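Local coordinates for thermotoga maritima TmcAL (Thermotoga maritima, PDB 5Y0T), which belongs to the HIGH nucleotidyl transferase family of the HUP clan and holds adenosine-5'-rp-alpha-thio-triphosphate in a pocket on its nucleotide-binding fold, at residues N11-G16 with S228-S233; A56-R61 with F234-R239; L18-S23 with H189-V194. All blocks are in the same frame, centred on the assembly; numbering follows the deposited sequence.

Contact 1. Residues N11-G16 with S228-S233. With TAT (adenosine-5'-rp-alpha-thio-triphosphate), chain E.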
loop_
_atom_site.group_PDB
_atom_site.type_symbol
_atom_site.label_atom_id
_atom_site.label_comp_id
_atom_site.label_asym_id
_atom_site.label_seq_id
_atom_site.Cartn_x
_atom_site.Cartn_y
_atom_site.Cartn_z
ATOM N N ASN A 11 0.309 6.557 -25.797
ATOM C CA ASN A 11 0.694 7.185 -24.533
ATOM C C ASN A 11 1.728 8.291 -24.700
ATOM O O ASN A 11 2.858 8.148 -24.233
ATOM C CB ASN A 11 1.257 6.126 -23.564
ATOM C CG ASN A 11 1.494 6.678 -22.154
ATOM O OD1 ASN A 11 0.933 7.698 -21.771
ATOM N ND2 ASN A 11 2.346 6.009 -21.391
ATOM N N PRO A 12 1.356 9.406 -25.353
ATOM C CA PRO A 12 0.070 9.776 -25.960
ATOM C C PRO A 12 -0.063 9.392 -27.453
ATOM O O PRO A 12 0.909 8.922 -28.065
ATOM C CB PRO A 12 0.070 11.295 -25.819
ATOM C CG PRO A 12 1.522 11.628 -26.143
ATOM C CD PRO A 12 2.334 10.511 -25.467
ATOM N N PHE A 13 -1.234 9.652 -28.048
ATOM C CA PHE A 13 -1.419 9.388 -29.482
ATOM C C PHE A 13 -0.642 10.450 -30.215
ATOM O O PHE A 13 -0.963 11.630 -30.091
ATOM C CB PHE A 13 -2.899 9.442 -29.877
ATOM C CG PHE A 13 -3.182 8.961 -31.279
ATOM C CD1 PHE A 13 -2.749 9.687 -32.385
ATOM C CD2 PHE A 13 -3.887 7.788 -31.487
ATOM C CE1 PHE A 13 -3.012 9.246 -33.677
ATOM C CE2 PHE A 13 -4.150 7.339 -32.780
ATOM C CZ PHE A 13 -3.701 8.059 -33.866
ATOM N N HIS A 14 0.355 10.051 -31.007
ATOM C CA HIS A 14 1.198 11.049 -31.648
ATOM C C HIS A 14 1.203 10.876 -33.160
ATOM O O HIS A 14 0.434 10.099 -33.710
ATOM C CB HIS A 14 2.642 11.012 -31.091
ATOM C CG HIS A 14 3.300 9.662 -31.123
ATOM N ND1 HIS A 14 3.292 8.846 -32.237
ATOM C CD2 HIS A 14 4.015 8.998 -30.178
ATOM C CE1 HIS A 14 3.968 7.739 -31.974
ATOM N NE2 HIS A 14 4.419 7.808 -30.732
ATOM N N ASN A 15 2.038 11.652 -33.832
ATOM C CA ASN A 15 2.059 11.617 -35.291
ATOM C C ASN A 15 2.468 10.254 -35.857
ATOM O O ASN A 15 1.972 9.837 -36.904
ATOM C CB ASN A 15 2.986 12.714 -35.814
ATOM C CG ASN A 15 2.424 14.097 -35.574
ATOM O OD1 ASN A 15 1.212 14.256 -35.376
ATOM N ND2 ASN A 15 3.292 15.110 -35.593
ATOM N N GLY A 16 3.366 9.564 -35.160
ATOM C CA GLY A 16 3.772 8.230 -35.568
ATOM C C GLY A 16 2.595 7.281 -35.524
ATOM O O GLY A 16 2.425 6.417 -36.388
ATOM N N SER A 228 4.285 17.507 -32.164
ATOM C CA SER A 228 4.419 16.048 -32.197
ATOM C C SER A 228 3.107 15.274 -32.275
ATOM O O SER A 228 3.117 14.051 -32.459
ATOM C CB SER A 228 5.179 15.581 -30.951
ATOM O OG SER A 228 6.422 16.251 -30.840
ATOM N N LEU A 229 1.984 15.966 -32.091
ATOM C CA LEU A 229 0.691 15.282 -31.963
ATOM C C LEU A 229 -0.299 15.785 -32.998
ATOM O O LEU A 229 -0.237 16.941 -33.413
ATOM C CB LEU A 229 0.076 15.486 -30.570
ATOM C CG LEU A 229 0.871 15.231 -29.291
ATOM C CD1 LEU A 229 -0.047 15.450 -28.077
ATOM C CD2 LEU A 229 1.486 13.842 -29.264
ATOM N N PRO A 230 -1.217 14.916 -33.420
ATOM C CA PRO A 230 -2.348 15.403 -34.215
ATOM C C PRO A 230 -3.168 16.406 -33.388
ATOM O O PRO A 230 -3.188 16.319 -32.155
ATOM C CB PRO A 230 -3.155 14.137 -34.510
ATOM C CG PRO A 230 -2.198 13.005 -34.325
ATOM C CD PRO A 230 -1.250 13.454 -33.232
ATOM N N GLU A 231 -3.843 17.328 -34.058
ATOM C CA GLU A 231 -4.605 18.376 -33.378
ATOM C C GLU A 231 -5.615 17.837 -32.361
ATOM O O GLU A 231 -5.677 18.312 -31.220
ATOM C CB GLU A 231 -5.327 19.238 -34.415
ATOM C CG GLU A 231 -5.962 20.485 -33.831
ATOM C CD GLU A 231 -6.559 21.384 -34.900
ATOM O OE1 GLU A 231 -6.603 20.965 -36.080
ATOM O OE2 GLU A 231 -6.976 22.511 -34.557
ATOM N N ASP A 232 -6.399 16.832 -32.742
ATOM C CA ASP A 232 -7.397 16.321 -31.799
ATOM C C ASP A 232 -6.751 15.662 -30.590
ATOM O O ASP A 232 -7.330 15.649 -29.492
ATOM C CB ASP A 232 -8.344 15.326 -32.466
ATOM C CG ASP A 232 -9.344 15.994 -33.395
ATOM O OD1 ASP A 232 -9.567 17.218 -33.280
ATOM O OD2 ASP A 232 -9.914 15.283 -34.243
ATOM N N SER A 233 -5.559 15.099 -30.779
ATOM C CA SER A 233 -4.867 14.461 -29.668
ATOM C C SER A 233 -4.383 15.528 -28.696
ATOM O O SER A 233 -4.573 15.415 -27.491
ATOM C CB SER A 233 -3.690 13.616 -30.175
ATOM O OG SER A 233 -2.955 13.091 -29.090
HETATM N N1 TAT E . 5.964 4.911 -37.546
HETATM C C2 TAT E . 5.159 3.879 -37.866
HETATM N N3 TAT E . 4.421 3.208 -36.965
HETATM C C4 TAT E . 4.452 3.551 -35.655
HETATM C C5 TAT E . 5.289 4.677 -35.229
HETATM C C6 TAT E . 6.079 5.360 -36.281
HETATM N N6 TAT E . 6.884 6.407 -35.978
HETATM N N7 TAT E . 5.123 4.804 -33.896
HETATM C C8 TAT E . 4.244 3.849 -33.496
HETATM N N9 TAT E . 3.848 3.107 -34.550
HETATM P PA TAT E . 1.926 1.957 -29.567
HETATM P PB TAT E . 4.836 2.366 -29.519
HETATM P PG TAT E . 6.700 4.558 -29.246
HETATM C "C1'" TAT E . 2.910 1.964 -34.505
HETATM O O1A TAT E . 6.595 5.969 -29.799
HETATM O O1B TAT E . 5.485 1.755 -28.314
HETATM S S1G TAT E . 1.963 0.064 -29.123
HETATM C "C2'" TAT E . 3.442 0.890 -33.556
HETATM O "O2'" TAT E . 4.463 0.099 -34.164
HETATM O O2A TAT E . 0.812 2.805 -28.976
HETATM O O2B TAT E . 5.006 1.703 -30.861
HETATM O O2G TAT E . 6.769 4.528 -27.731
HETATM C "C3'" TAT E . 2.184 0.116 -33.234
HETATM O "O3'" TAT E . 1.911 -0.873 -34.245
HETATM O O3A TAT E . 3.299 2.708 -29.168
HETATM O O3B TAT E . 5.268 3.924 -29.637
HETATM O O3G TAT E . 7.710 3.653 -29.910
HETATM C "C4'" TAT E . 1.102 1.191 -33.277
HETATM O "O4'" TAT E . 1.645 2.326 -33.962
HETATM C "C5'" TAT E . 0.677 1.628 -31.871
HETATM O "O5'" TAT E . 1.838 2.072 -31.169
HETATM O O HOH W 1 1.483 18.087 -35.420
#
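The HNGH sequence that starts at H14, the HIGH-type motif of this nucleotidyl transferase family, leans with the turn before it on residues 228-233, the turn into helix 231-242 and its first residues; H14 and F13 both meet L229. H14 is the N-cap residue of helix 15-28, P230 that of helix 231-242. Two hydrogen bonds join the segments. S233 OG, anti to its own N (chi1 175°), gives its proton to F13 O at 2.7 Å, in the carbonyl plane and on a lone pair. N15 N donates to S228 O at 3.0 Å, tilted somewhat from that carbonyl plane. Between them the L229 CD2 methyl lies 3.6 Å from H14 CB and also touches CG of P12, whose peptide bond is cis. The P230 ring crosses the F13 side chain at about a right angle, its CG at the phenyl edge, 3.9 Å from F13 CD1. H14 turns its ring the other way, and NE2 donates to O1A of adenosine-5'-rp-alpha-thio-triphosphate at 3.0 Å. A second-shell brace thus backs the motif: the protein grips the backbone on both sides of H14, while the NE2 hydrogen is given to the ligand.

Contact 2. Residues A56-R61 with F234-R239; sequences AEIALR and FEILMR
E57 sets its CG anti to the backbone N and stays extended beyond it, which carries the carboxylate across to R239; there a bend at the third torsion turns the guanidinium back to meet it. R239 NH1 donates to E57 OE1 at 2.9 Å in an almost straight bond, 176° at the hydrogen. The acceptor lies in the guanidinium plane, but the donor comes from above the carboxylate, the two planes being 47° apart. A water bridges the same pair, donating to E57 OE1 and accepting from R239 NH2. The other carboxylate oxygen, E57 OE2, is bound one turn on by R61 NH2, also at 2.9 Å, so that one glutamate joins two arginines and each of its oxygens has a cationic partner. This pairing would probably stabilise the charged form of E57 and offset the like charges of the arginines.

Beneath the salt bridges the contact is apolar. I58 and I236 lie alongside, running opposite ways, with I58 CG1 3.7 Å from I236 CB and I58 CD1 against I236 CG2. The CD1 methyl of I236 reaches E57 OE2 and lies over one face of the R61 guanidinium, 3.9 Å from R61 NH1, while its CG2 lies over a face of the R239 guanidinium. On the far side of helix 52-61, A56, A59 and L60 pack on V67 of strand 66-70. The pair is a nearly antiparallel helix packing, with segment axes 10.1 Å apart at 160°, in which a buried isoleucine contact is edged by a salt-bridge network.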
loop_
_atom_site.group_PDB
_atom_site.type_symbol
_atom_site.label_atom_id
_atom_site.label_comp_id
_atom_site.label_asym_id
_atom_site.label_seq_id
_atom_site.Cartn_x
_atom_site.Cartn_y
_atom_site.Cartn_z
ATOM N N ALA A 56 -9.076 6.713 -25.393
ATOM C CA ALA A 56 -10.080 6.047 -26.248
ATOM C C ALA A 56 -10.773 7.048 -27.175
ATOM O O ALA A 56 -10.987 6.786 -28.371
ATOM C CB ALA A 56 -11.123 5.314 -25.397
ATOM N N GLU A 57 -11.120 8.208 -26.635
ATOM C CA GLU A 57 -11.786 9.205 -27.459
ATOM C C GLU A 57 -10.874 9.695 -28.582
ATOM O O GLU A 57 -11.326 9.882 -29.724
ATOM C CB GLU A 57 -12.265 10.403 -26.620
ATOM C CG GLU A 57 -13.020 11.393 -27.460
ATOM C CD GLU A 57 -13.531 12.597 -26.691
ATOM O OE1 GLU A 57 -13.653 12.529 -25.447
ATOM O OE2 GLU A 57 -13.806 13.614 -27.353
ATOM N N ILE A 58 -9.603 9.931 -28.269
ATOM C CA ILE A 58 -8.644 10.295 -29.326
ATOM C C ILE A 58 -8.571 9.223 -30.414
ATOM O O ILE A 58 -8.586 9.537 -31.612
ATOM C CB ILE A 58 -7.226 10.532 -28.757
ATOM C CG1 ILE A 58 -7.235 11.694 -27.749
ATOM C CG2 ILE A 58 -6.242 10.805 -29.899
ATOM C CD1 ILE A 58 -5.966 11.785 -26.875
ATOM N N ALA A 59 -8.541 7.960 -30.014
ATOM C CA ALA A 59 -8.438 6.873 -30.999
ATOM C C ALA A 59 -9.638 6.917 -31.948
ATOM O O ALA A 59 -9.488 6.840 -33.179
ATOM C CB ALA A 59 -8.342 5.510 -30.294
ATOM N N LEU A 60 -10.826 7.096 -31.378
ATOM C CA LEU A 60 -12.037 7.252 -32.182
ATOM C C LEU A 60 -11.926 8.425 -33.147
ATOM O O LEU A 60 -12.287 8.311 -34.326
ATOM C CB LEU A 60 -13.258 7.451 -31.292
ATOM C CG LEU A 60 -13.569 6.297 -30.339
ATOM C CD1 LEU A 60 -14.876 6.599 -29.587
ATOM C CD2 LEU A 60 -13.650 4.960 -31.097
ATOM N N ARG A 61 -11.455 9.564 -32.649
ATOM C CA ARG A 61 -11.320 10.732 -33.519
ATOM C C ARG A 61 -10.323 10.513 -34.640
ATOM O O ARG A 61 -10.428 11.129 -35.712
ATOM C CB ARG A 61 -10.937 11.953 -32.693
ATOM C CG ARG A 61 -12.080 12.423 -31.804
ATOM C CD ARG A 61 -11.771 13.728 -31.121
ATOM N NE ARG A 61 -12.946 14.241 -30.423
ATOM C CZ ARG A 61 -13.009 15.438 -29.857
ATOM N NH1 ARG A 61 -11.961 16.253 -29.906
ATOM N NH2 ARG A 61 -14.122 15.824 -29.249
ATOM N N PHE A 234 -3.762 16.574 -29.236
ATOM C CA PHE A 234 -3.294 17.682 -28.412
ATOM C C PHE A 234 -4.459 18.358 -27.685
ATOM O O PHE A 234 -4.340 18.741 -26.522
ATOM C CB PHE A 234 -2.547 18.714 -29.268
ATOM C CG PHE A 234 -1.904 19.809 -28.456
ATOM C CD1 PHE A 234 -0.795 19.538 -27.663
ATOM C CD2 PHE A 234 -2.420 21.095 -28.458
ATOM C CE1 PHE A 234 -0.199 20.536 -26.904
ATOM C CE2 PHE A 234 -1.832 22.099 -27.691
ATOM C CZ PHE A 234 -0.720 21.818 -26.917
ATOM N N GLU A 235 -5.581 18.514 -28.388
ATOM C CA GLU A 235 -6.757 19.170 -27.823
ATOM C C GLU A 235 -7.262 18.406 -26.602
ATOM O O GLU A 235 -7.547 18.998 -25.566
ATOM C CB GLU A 235 -7.868 19.287 -28.874
ATOM C CG GLU A 235 -8.874 20.384 -28.590
ATOM C CD GLU A 235 -8.243 21.770 -28.629
ATOM O OE1 GLU A 235 -7.304 21.981 -29.432
ATOM O OE2 GLU A 235 -8.684 22.643 -27.850
ATOM N N ILE A 236 -7.338 17.085 -26.711
ATOM C CA ILE A 236 -7.824 16.276 -25.601
ATOM C C ILE A 236 -6.807 16.279 -24.444
ATOM O O ILE A 236 -7.181 16.306 -23.262
ATOM C CB ILE A 236 -8.106 14.823 -26.045
ATOM C CG1 ILE A 236 -9.258 14.758 -27.060
ATOM C CG2 ILE A 236 -8.399 13.939 -24.838
ATOM C CD1 ILE A 236 -10.600 15.060 -26.507
ATOM N N LEU A 237 -5.524 16.235 -24.791
ATOM C CA LEU A 237 -4.449 16.324 -23.801
ATOM C C LEU A 237 -4.582 17.611 -22.983
ATOM O O LEU A 237 -4.522 17.591 -21.750
ATOM C CB LEU A 237 -3.079 16.273 -24.487
ATOM C CG LEU A 237 -1.872 16.474 -23.569
ATOM C CD1 LEU A 237 -1.753 15.310 -22.585
ATOM C CD2 LEU A 237 -0.597 16.631 -24.378
ATOM N N MET A 238 -4.780 18.728 -23.675
ATOM C CA MET A 238 -4.997 20.015 -23.007
ATOM C C MET A 238 -6.270 20.019 -22.154
ATOM O O MET A 238 -6.290 20.595 -21.054
ATOM C CB MET A 238 -5.058 21.144 -24.037
ATOM C CG MET A 238 -3.723 21.447 -24.700
ATOM S SD MET A 238 -2.486 22.057 -23.535
ATOM C CE MET A 238 -1.378 20.659 -23.407
ATOM N N ARG A 239 -7.324 19.384 -22.664
ATOM C CA ARG A 239 -8.582 19.251 -21.927
ATOM C C ARG A 239 -8.362 18.581 -20.578
ATOM O O ARG A 239 -8.861 19.045 -19.545
ATOM C CB ARG A 239 -9.608 18.439 -22.731
ATOM C CG ARG A 239 -10.965 18.283 -22.023
ATOM C CD ARG A 239 -11.841 17.235 -22.695
ATOM N NE ARG A 239 -11.453 15.881 -22.316
ATOM C CZ ARG A 239 -11.871 14.779 -22.928
ATOM N NH1 ARG A 239 -12.686 14.872 -23.973
ATOM N NH2 ARG A 239 -11.469 13.584 -22.502
HETATM O O HOH W 2 -12.886 11.067 -23.307
#

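Contact 3. Residues L18-S23 with H189-V194; sequences LYHLTS and HTIKRV. With TAT (adenosine-5'-rp-alpha-thio-triphosphate), chain E.
Y19 and V194 meet face to methyl: V194 CG2 stands 4.0 Å from the centroid of the Y19 ring, 28° off its normal, in a CH-pi contact. The first torsion of Y19, with CG opposite the backbone N, carries the ring to the strand; the second sets the edge that meets K192 O and C2 of the adenine. The H20 ring lies along the ligand, with O4' and O3' of the ribose over one face. I191 holds CG1 between its N and carbonyl carbon (chi1 56°), which puts CG1 at the edge of that imidazole, 3.8 Å from H20 CD2, and CG2 at S23 CB; CD1 touches the adenine at N3. V194 reads the base through its backbone: V194 N donates to N1 at 3.2 Å, and N6 donates to V194 O at 2.7 Å. R193 is bent, laying its guanidinium over N7 while NH1 binds O2B and NH2 binds O3G, each at 2.8 Å. Strand 187-192 lies beside strand 98-103, whose V100 O accepts from H20 NE2, and the axis of segment 18-23 makes 134° with that of 189-192. Helix 108-120 packs against T190, and F207 meets the Y19 ring edge-to-face.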
loop_
_atom_site.group_PDB
_atom_site.type_symbol
_atom_site.label_atom_id
_atom_site.label_comp_id
_atom_site.label_asym_id
_atom_site.label_seq_id
_atom_site.Cartn_x
_atom_site.Cartn_y
_atom_site.Cartn_z
ATOM N N LEU A 18 -0.544 8.157 -35.879
ATOM C CA LEU A 18 -1.453 8.509 -36.964
ATOM C C LEU A 18 -0.939 7.869 -38.261
ATOM O O LEU A 18 -1.705 7.364 -39.076
ATOM C CB LEU A 18 -1.567 10.032 -37.125
ATOM C CG LEU A 18 -2.514 10.466 -38.260
ATOM C CD1 LEU A 18 -3.897 9.835 -38.085
ATOM C CD2 LEU A 18 -2.626 11.979 -38.368
ATOM N N TYR A 19 0.375 7.906 -38.425
ATOM C CA TYR A 19 1.050 7.339 -39.584
ATOM C C TYR A 19 0.764 5.848 -39.717
ATOM O O TYR A 19 0.389 5.386 -40.791
ATOM C CB TYR A 19 2.543 7.600 -39.455
ATOM C CG TYR A 19 3.393 7.291 -40.668
ATOM C CD1 TYR A 19 3.398 8.129 -41.779
ATOM C CD2 TYR A 19 4.238 6.191 -40.669
ATOM C CE1 TYR A 19 4.208 7.867 -42.867
ATOM C CE2 TYR A 19 5.066 5.923 -41.754
ATOM C CZ TYR A 19 5.039 6.758 -42.848
ATOM O OH TYR A 19 5.868 6.488 -43.916
ATOM N N HIS A 20 0.930 5.111 -38.619
ATOM C CA HIS A 20 0.614 3.685 -38.571
ATOM C C HIS A 20 -0.846 3.401 -38.902
ATOM O O HIS A 20 -1.171 2.529 -39.706
ATOM C CB HIS A 20 0.918 3.112 -37.178
ATOM C CG HIS A 20 0.294 1.770 -36.926
ATOM N ND1 HIS A 20 -0.853 1.607 -36.177
ATOM C CD2 HIS A 20 0.644 0.530 -37.351
ATOM C CE1 HIS A 20 -1.174 0.325 -36.139
ATOM N NE2 HIS A 20 -0.289 -0.348 -36.856
ATOM N N LEU A 21 -1.735 4.137 -38.255
ATOM C CA LEU A 21 -3.157 3.846 -38.364
ATOM C C LEU A 21 -3.637 4.113 -39.777
ATOM O O LEU A 21 -4.395 3.338 -40.343
ATOM C CB LEU A 21 -3.956 4.683 -37.367
ATOM C CG LEU A 21 -5.447 4.368 -37.318
ATOM C CD1 LEU A 21 -5.673 2.889 -36.996
ATOM C CD2 LEU A 21 -6.102 5.269 -36.289
ATOM N N THR A 22 -3.182 5.220 -40.344
ATOM C CA THR A 22 -3.550 5.569 -41.703
ATOM C C THR A 22 -2.960 4.562 -42.693
ATOM O O THR A 22 -3.635 4.116 -43.626
ATOM C CB THR A 22 -3.072 6.994 -42.054
ATOM O OG1 THR A 22 -3.724 7.940 -41.196
ATOM C CG2 THR A 22 -3.405 7.332 -43.493
ATOM N N SER A 23 -1.703 4.197 -42.486
ATOM C CA SER A 23 -1.055 3.208 -43.367
ATOM C C SER A 23 -1.788 1.866 -43.343
ATOM O O SER A 23 -2.036 1.226 -44.385
ATOM C CB SER A 23 0.408 2.997 -42.958
ATOM O OG SER A 23 1.198 4.125 -43.295
ATOM N N HIS A 189 0.291 -8.202 -40.862
ATOM C CA HIS A 189 1.002 -7.352 -41.826
ATOM C C HIS A 189 1.932 -6.432 -41.053
ATOM O O HIS A 189 1.599 -6.026 -39.955
ATOM C CB HIS A 189 0.050 -6.484 -42.646
ATOM C CG HIS A 189 -1.123 -7.217 -43.212
ATOM N ND1 HIS A 189 -1.216 -7.546 -44.545
ATOM C CD2 HIS A 189 -2.263 -7.662 -42.630
ATOM C CE1 HIS A 189 -2.359 -8.173 -44.762
ATOM N NE2 HIS A 189 -3.008 -8.267 -43.614
ATOM N N THR A 190 3.064 -6.079 -41.651
ATOM C CA THR A 190 3.939 -5.051 -41.096
ATOM C C THR A 190 3.777 -3.772 -41.891
ATOM O O THR A 190 3.446 -3.809 -43.076
ATOM C CB THR A 190 5.448 -5.439 -41.145
ATOM O OG1 THR A 190 5.877 -5.503 -42.516
ATOM C CG2 THR A 190 5.701 -6.770 -40.491
ATOM N N ILE A 191 3.977 -2.637 -41.229
ATOM C CA ILE A 191 4.323 -1.422 -41.945
ATOM C C ILE A 191 5.629 -0.898 -41.358
ATOM O O ILE A 191 5.948 -1.171 -40.202
ATOM C CB ILE A 191 3.195 -0.348 -41.874
ATOM C CG1 ILE A 191 2.822 0.001 -40.424
ATOM C CG2 ILE A 191 1.972 -0.824 -42.648
ATOM C CD1 ILE A 191 3.502 1.255 -39.908
ATOM N N LYS A 192 6.389 -0.160 -42.164
ATOM C CA LYS A 192 7.675 0.354 -41.719
ATOM C C LYS A 192 7.535 1.482 -40.693
ATOM O O LYS A 192 6.871 2.480 -40.962
ATOM C CB LYS A 192 8.483 0.876 -42.912
ATOM C CG LYS A 192 9.862 1.426 -42.520
ATOM C CD LYS A 192 10.860 0.298 -42.240
ATOM C CE LYS A 192 12.244 0.852 -41.874
ATOM N NZ LYS A 192 12.252 1.372 -40.461
ATOM N N ARG A 193 8.189 1.346 -39.543
ATOM C CA ARG A 193 8.293 2.474 -38.609
ATOM C C ARG A 193 9.239 3.528 -39.129
ATOM O O ARG A 193 10.307 3.199 -39.635
ATOM C CB ARG A 193 8.767 2.019 -37.233
ATOM C CG ARG A 193 7.741 1.190 -36.485
ATOM C CD ARG A 193 8.304 0.717 -35.161
ATOM N NE ARG A 193 8.697 1.838 -34.318
ATOM C CZ ARG A 193 7.954 2.314 -33.321
ATOM N NH1 ARG A 193 6.774 1.756 -33.046
ATOM N NH2 ARG A 193 8.393 3.341 -32.600
ATOM N N VAL A 194 8.855 4.797 -38.988
ATOM C CA VAL A 194 9.702 5.907 -39.413
ATOM C C VAL A 194 9.967 6.885 -38.264
ATOM O O VAL A 194 9.219 6.932 -37.297
ATOM C CB VAL A 194 9.074 6.682 -40.592
ATOM C CG1 VAL A 194 8.716 5.731 -41.723
ATOM C CG2 VAL A 194 7.850 7.465 -40.132
HETATM N N1 TAT E . 5.964 4.911 -37.546
HETATM C C2 TAT E . 5.159 3.879 -37.866
HETATM N N3 TAT E . 4.421 3.208 -36.965
HETATM C C4 TAT E . 4.452 3.551 -35.655
HETATM C C5 TAT E . 5.289 4.677 -35.229
HETATM C C6 TAT E . 6.079 5.360 -36.281
HETATM N N6 TAT E . 6.884 6.407 -35.978
HETATM N N7 TAT E . 5.123 4.804 -33.896
HETATM C C8 TAT E . 4.244 3.849 -33.496
HETATM N N9 TAT E . 3.848 3.107 -34.550
HETATM P PA TAT E . 1.926 1.957 -29.567
HETATM P PB TAT E . 4.836 2.366 -29.519
HETATM P PG TAT E . 6.700 4.558 -29.246
HETATM C "C1'" TAT E . 2.910 1.964 -34.505
HETATM O O1A TAT E . 6.595 5.969 -29.799
HETATM O O1B TAT E . 5.485 1.755 -28.314
HETATM S S1G TAT E . 1.963 0.064 -29.123
HETATM C "C2'" TAT E . 3.442 0.890 -33.556
HETATM O "O2'" TAT E . 4.463 0.099 -34.164
HETATM O O2A TAT E . 0.812 2.805 -28.976
HETATM O O2B TAT E . 5.006 1.703 -30.861
HETATM O O2G TAT E . 6.769 4.528 -27.731
HETATM C "C3'" TAT E . 2.184 0.116 -33.234
HETATM O "O3'" TAT E . 1.911 -0.873 -34.245
HETATM O O3A TAT E . 3.299 2.708 -29.168
HETATM O O3B TAT E . 5.268 3.924 -29.637
HETATM O O3G TAT E . 7.710 3.653 -29.910
HETATM C "C4'" TAT E . 1.102 1.191 -33.277
HETATM O "O4'" TAT E . 1.645 2.326 -33.962
HETATM C "C5'" TAT E . 0.677 1.628 -31.871
HETATM O "O5'" TAT E . 1.838 2.072 -31.169
#

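Contacts 1 and 3 both touch the adenosine-5'-rp-alpha-thio-triphosphate and share helix 15-28: contact 1 brings H14 to the phosphates from the helix start, and contact 3 holds base and ribose between a later part of the helix and 189-194, from which R193 also reaches the phosphates. Their centres are 14 Å apart, joined where F13 CE1 approaches L18 N at 3.5 Å. Contact 2 adjoins contact 1 along helix 231-242, with centres 8 Å apart. It lies behind the pocket, the I58 side chain being about 11 Å from the ligand. Contacts 2 and 3 do not touch, their nearest atoms being about 5 Å apart; F13 touches both, its CB 3.6 Å from I58 CG2 and its ring at L18.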